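Local atomic coordinates of ribokinase RBSK (Mycobacterium tuberculosis, PDB entry 3GO6), a protein that probably catalyses the ATP- and magnesium-dependent phosphorylation of D-ribose at O-5, giving D-ribose 5-phosphate. Residues V24-V36 / A48-Q62. Residues are numbered along the deposited sequence; the frame is centred on the assembly and turned at random.
Sequences VVGSVNMDLTFVV and AASLTRTPGGKGANQ. With RIB (alpha-D-ribofuranose), chain C.
Asp31 and Thr54 form a hydrogen-bonded antiparallel pair between strands 29-35 and 50-56. These strands belong to the four-stranded lid sheet of the PfkB (ribokinase) fold, which closes over the sugar in the dimer. Asp31 carries the contact into the ribose site. Its CB lies 3.3 Å from Thr54 O, the acceptor of Asp31 N. CG turns anti to the carbonyl carbon (chi1 -74°), and the carboxylate meets two ribose hydroxyls. OD1 accepts from RIB O2 at 2.6 Å, and OD2 accepts from RIB O3. A water is hydrogen-bonded to Asp31 OD2 and to Thr54 OG1, and OD2 packs 3.5 Å from Gly56 CA. RIB O3, which donates to OD2, accepts from Gly57 N and Asn61 ND2. Asn29 ND2 reaches RIB O2 by a nearly straight bond (170°). Gly57 is at the N-cap position of the helix that carries Lys58 and Asn61. Asp248, the predicted proton acceptor, also binds the sugar.

The other face of the strand pair is largely apolar, apart from Arg53. Met30 bends at chi2 and chi3, bringing SD to 3.5 Å from Thr54 C. Met30 CG lies over one face of the Arg53 guanidinium, offset toward the rim; Arg53 NH1 bonds to Gln87. Further along, Leu51 CD1 lies over the Phe34 ring in a CH-pi contact, 3.7 Å from the centroid, while Ala48 CB meets Phe34 CD1 at the ring edge, 3.7 Å away.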
# COMPACT_ATOMS: atom_id res chain seq x y z
N VAL A 24 24.84 -2.66 -11.05
CA VAL A 24 23.48 -2.15 -11.18
C VAL A 24 23.41 -0.81 -10.46
O VAL A 24 23.72 -0.72 -9.27
CB VAL A 24 22.44 -3.13 -10.59
CG1 VAL A 24 21.02 -2.57 -10.73
CG2 VAL A 24 22.57 -4.50 -11.25
N VAL A 25 23.02 0.24 -11.17
CA VAL A 25 22.82 1.54 -10.55
C VAL A 25 21.33 1.82 -10.66
O VAL A 25 20.79 1.97 -11.76
CB VAL A 25 23.67 2.66 -11.24
CG1 VAL A 25 23.31 4.06 -10.71
CG2 VAL A 25 25.18 2.41 -11.05
N GLY A 26 20.64 1.85 -9.53
CA GLY A 26 19.17 1.90 -9.58
C GLY A 26 18.51 1.92 -8.23
O GLY A 26 19.14 2.30 -7.22
N SER A 27 17.24 1.53 -8.22
CA SER A 27 16.38 1.78 -7.08
C SER A 27 16.15 0.56 -6.20
O SER A 27 16.24 -0.59 -6.65
CB SER A 27 15.03 2.28 -7.57
OG SER A 27 14.55 1.34 -8.52
N VAL A 28 15.84 0.83 -4.94
CA VAL A 28 15.52 -0.22 -3.97
C VAL A 28 14.34 0.30 -3.15
O VAL A 28 14.39 1.40 -2.60
CB VAL A 28 16.77 -0.65 -3.11
CG1 VAL A 28 17.44 0.58 -2.39
CG2 VAL A 28 16.42 -1.79 -2.11
N ASN A 29 13.26 -0.49 -3.10
CA ASN A 29 11.99 -0.07 -2.50
C ASN A 29 11.51 -1.20 -1.62
O ASN A 29 11.79 -2.36 -1.91
CB ASN A 29 10.89 0.10 -3.58
CG ASN A 29 11.23 1.14 -4.63
OD1 ASN A 29 11.74 2.21 -4.31
ND2 ASN A 29 10.96 0.82 -5.91
N MET A 30 10.77 -0.88 -0.56
CA MET A 30 9.94 -1.91 0.08
C MET A 30 8.60 -2.04 -0.69
O MET A 30 7.96 -1.03 -0.95
CB MET A 30 9.70 -1.57 1.56
CG MET A 30 8.99 -2.68 2.33
SD MET A 30 10.03 -4.12 2.61
CE MET A 30 11.36 -3.45 3.63
N ASP A 31 8.22 -3.27 -1.04
CA ASP A 31 7.07 -3.54 -1.88
C ASP A 31 5.90 -4.00 -1.03
O ASP A 31 6.05 -4.90 -0.20
CB ASP A 31 7.37 -4.68 -2.88
CG ASP A 31 8.28 -4.25 -4.02
OD1 ASP A 31 8.51 -3.04 -4.19
OD2 ASP A 31 8.77 -5.15 -4.76
N LEU A 32 4.75 -3.41 -1.28
CA LEU A 32 3.49 -3.89 -0.71
C LEU A 32 2.73 -4.52 -1.89
O LEU A 32 2.35 -3.81 -2.81
CB LEU A 32 2.70 -2.74 -0.08
CG LEU A 32 3.41 -2.06 1.10
CD1 LEU A 32 2.62 -0.85 1.53
CD2 LEU A 32 3.58 -3.01 2.27
N THR A 33 2.59 -5.83 -1.87
CA THR A 33 1.97 -6.55 -2.99
C THR A 33 0.58 -7.01 -2.57
O THR A 33 0.43 -7.72 -1.56
CB THR A 33 2.81 -7.75 -3.47
OG1 THR A 33 4.16 -7.34 -3.73
CG2 THR A 33 2.21 -8.38 -4.75
N PHE A 34 -0.43 -6.61 -3.34
CA PHE A 34 -1.84 -6.86 -3.08
C PHE A 34 -2.38 -7.76 -4.19
O PHE A 34 -2.14 -7.50 -5.38
CB PHE A 34 -2.66 -5.57 -3.13
CG PHE A 34 -2.32 -4.56 -2.04
CD1 PHE A 34 -3.18 -4.39 -0.96
CD2 PHE A 34 -1.20 -3.75 -2.14
CE1 PHE A 34 -2.91 -3.43 0.05
CE2 PHE A 34 -0.91 -2.79 -1.14
CZ PHE A 34 -1.76 -2.64 -0.05
N VAL A 35 -3.11 -8.80 -3.80
CA VAL A 35 -3.81 -9.62 -4.80
C VAL A 35 -5.28 -9.24 -4.79
O VAL A 35 -5.91 -9.16 -3.72
CB VAL A 35 -3.60 -11.14 -4.55
CG1 VAL A 35 -4.51 -11.98 -5.48
CG2 VAL A 35 -2.15 -11.51 -4.75
N VAL A 36 -5.82 -8.97 -5.99
CA VAL A 36 -7.22 -8.59 -6.18
C VAL A 36 -7.86 -9.47 -7.28
O VAL A 36 -7.16 -10.19 -8.00
CB VAL A 36 -7.36 -7.10 -6.62
CG1 VAL A 36 -6.84 -6.15 -5.51
CG2 VAL A 36 -6.62 -6.84 -7.94
N ALA A 48 -8.63 -6.02 -1.11
CA ALA A 48 -7.62 -7.00 -1.55
C ALA A 48 -7.80 -8.33 -0.86
O ALA A 48 -8.22 -8.39 0.30
CB ALA A 48 -6.22 -6.49 -1.29
N ALA A 49 -7.43 -9.40 -1.56
CA ALA A 49 -7.48 -10.75 -1.03
C ALA A 49 -6.31 -11.04 -0.08
O ALA A 49 -6.45 -11.81 0.88
CB ALA A 49 -7.47 -11.76 -2.20
N SER A 50 -5.16 -10.43 -0.35
CA SER A 50 -3.95 -10.65 0.43
C SER A 50 -3.00 -9.46 0.28
O SER A 50 -3.13 -8.67 -0.66
CB SER A 50 -3.23 -11.93 -0.01
OG SER A 50 -2.76 -11.83 -1.35
N LEU A 51 -2.08 -9.34 1.23
CA LEU A 51 -1.07 -8.28 1.22
C LEU A 51 0.22 -8.87 1.77
O LEU A 51 0.23 -9.51 2.83
CB LEU A 51 -1.52 -7.08 2.07
CG LEU A 51 -0.42 -6.06 2.47
CD1 LEU A 51 0.19 -5.40 1.21
CD2 LEU A 51 -0.94 -4.99 3.42
N THR A 52 1.32 -8.68 1.05
CA THR A 52 2.65 -9.00 1.57
C THR A 52 3.52 -7.73 1.57
O THR A 52 3.27 -6.81 0.80
CB THR A 52 3.38 -10.08 0.75
OG1 THR A 52 3.62 -9.61 -0.58
CG2 THR A 52 2.58 -11.40 0.71
N ARG A 53 4.52 -7.71 2.44
CA ARG A 53 5.47 -6.60 2.52
C ARG A 53 6.86 -7.22 2.32
O ARG A 53 7.32 -7.98 3.16
CB ARG A 53 5.34 -5.90 3.88
CG ARG A 53 6.31 -4.75 4.10
CD ARG A 53 6.04 -4.02 5.43
NE ARG A 53 7.02 -2.95 5.62
CZ ARG A 53 8.23 -3.11 6.16
NH1 ARG A 53 8.61 -4.30 6.59
NH2 ARG A 53 9.05 -2.06 6.29
N THR A 54 7.51 -6.95 1.18
CA THR A 54 8.77 -7.62 0.83
C THR A 54 9.76 -6.64 0.17
O THR A 54 9.35 -5.72 -0.50
CB THR A 54 8.56 -8.82 -0.17
OG1 THR A 54 7.88 -8.35 -1.35
CG2 THR A 54 7.75 -9.98 0.49
N PRO A 55 11.07 -6.83 0.39
CA PRO A 55 12.06 -5.99 -0.30
C PRO A 55 11.98 -6.14 -1.82
O PRO A 55 11.80 -7.26 -2.33
CB PRO A 55 13.39 -6.55 0.18
CG PRO A 55 13.10 -7.21 1.46
CD PRO A 55 11.70 -7.78 1.33
N GLY A 56 12.11 -5.03 -2.52
CA GLY A 56 12.20 -5.06 -3.99
C GLY A 56 12.80 -3.78 -4.53
O GLY A 56 13.78 -3.28 -3.98
N GLY A 57 12.19 -3.23 -5.57
CA GLY A 57 12.78 -2.12 -6.32
C GLY A 57 13.40 -2.65 -7.60
O GLY A 57 14.11 -3.66 -7.58
N LYS A 58 13.15 -1.98 -8.73
CA LYS A 58 13.73 -2.42 -10.01
C LYS A 58 15.23 -2.71 -9.94
O LYS A 58 15.71 -3.70 -10.49
CB LYS A 58 13.50 -1.38 -11.12
CG LYS A 58 12.08 -1.34 -11.62
CD LYS A 58 11.98 -0.36 -12.81
CE LYS A 58 10.52 -0.04 -13.11
NZ LYS A 58 9.61 -1.26 -13.04
N GLY A 59 15.99 -1.84 -9.30
CA GLY A 59 17.45 -2.00 -9.30
C GLY A 59 17.84 -3.21 -8.45
O GLY A 59 18.64 -4.06 -8.88
N ALA A 60 17.29 -3.27 -7.25
CA ALA A 60 17.55 -4.40 -6.35
C ALA A 60 17.14 -5.72 -7.03
O ALA A 60 17.89 -6.69 -7.01
CB ALA A 60 16.77 -4.21 -5.06
N ASN A 61 15.94 -5.74 -7.62
CA ASN A 61 15.43 -6.96 -8.28
C ASN A 61 16.34 -7.39 -9.43
O ASN A 61 16.59 -8.59 -9.62
CB ASN A 61 14.02 -6.74 -8.87
CG ASN A 61 12.97 -6.49 -7.82
OD1 ASN A 61 13.18 -6.74 -6.64
ND2 ASN A 61 11.80 -6.02 -8.27
N GLN A 62 16.81 -6.42 -10.21
CA GLN A 62 17.68 -6.73 -11.35
C GLN A 62 19.06 -7.23 -10.89
O GLN A 62 19.61 -8.16 -11.48
CB GLN A 62 17.79 -5.55 -12.31
CG GLN A 62 16.44 -5.31 -13.00
CD GLN A 62 16.39 -4.10 -13.87
OE1 GLN A 62 17.40 -3.52 -14.22
NE2 GLN A 62 15.16 -3.71 -14.24
O5 RIB C . 9.44 -4.27 -11.52
C5 RIB C . 8.80 -4.39 -10.23
C4 RIB C . 9.46 -3.39 -9.25
O4 RIB C . 9.08 -2.06 -9.64
C3 RIB C . 8.98 -3.53 -7.82
O3 RIB C . 9.85 -4.31 -6.97
C2 RIB C . 8.80 -2.10 -7.35
O2 RIB C . 9.64 -1.80 -6.23
C1 RIB C . 9.09 -1.18 -8.53
O1 RIB C . 10.39 -0.59 -8.45
O HOH W 1 9.25 -7.50 -3.48
O HOH W 2 5.30 -7.50 -1.21
O HOH W 3 -0.36 -10.44 -1.67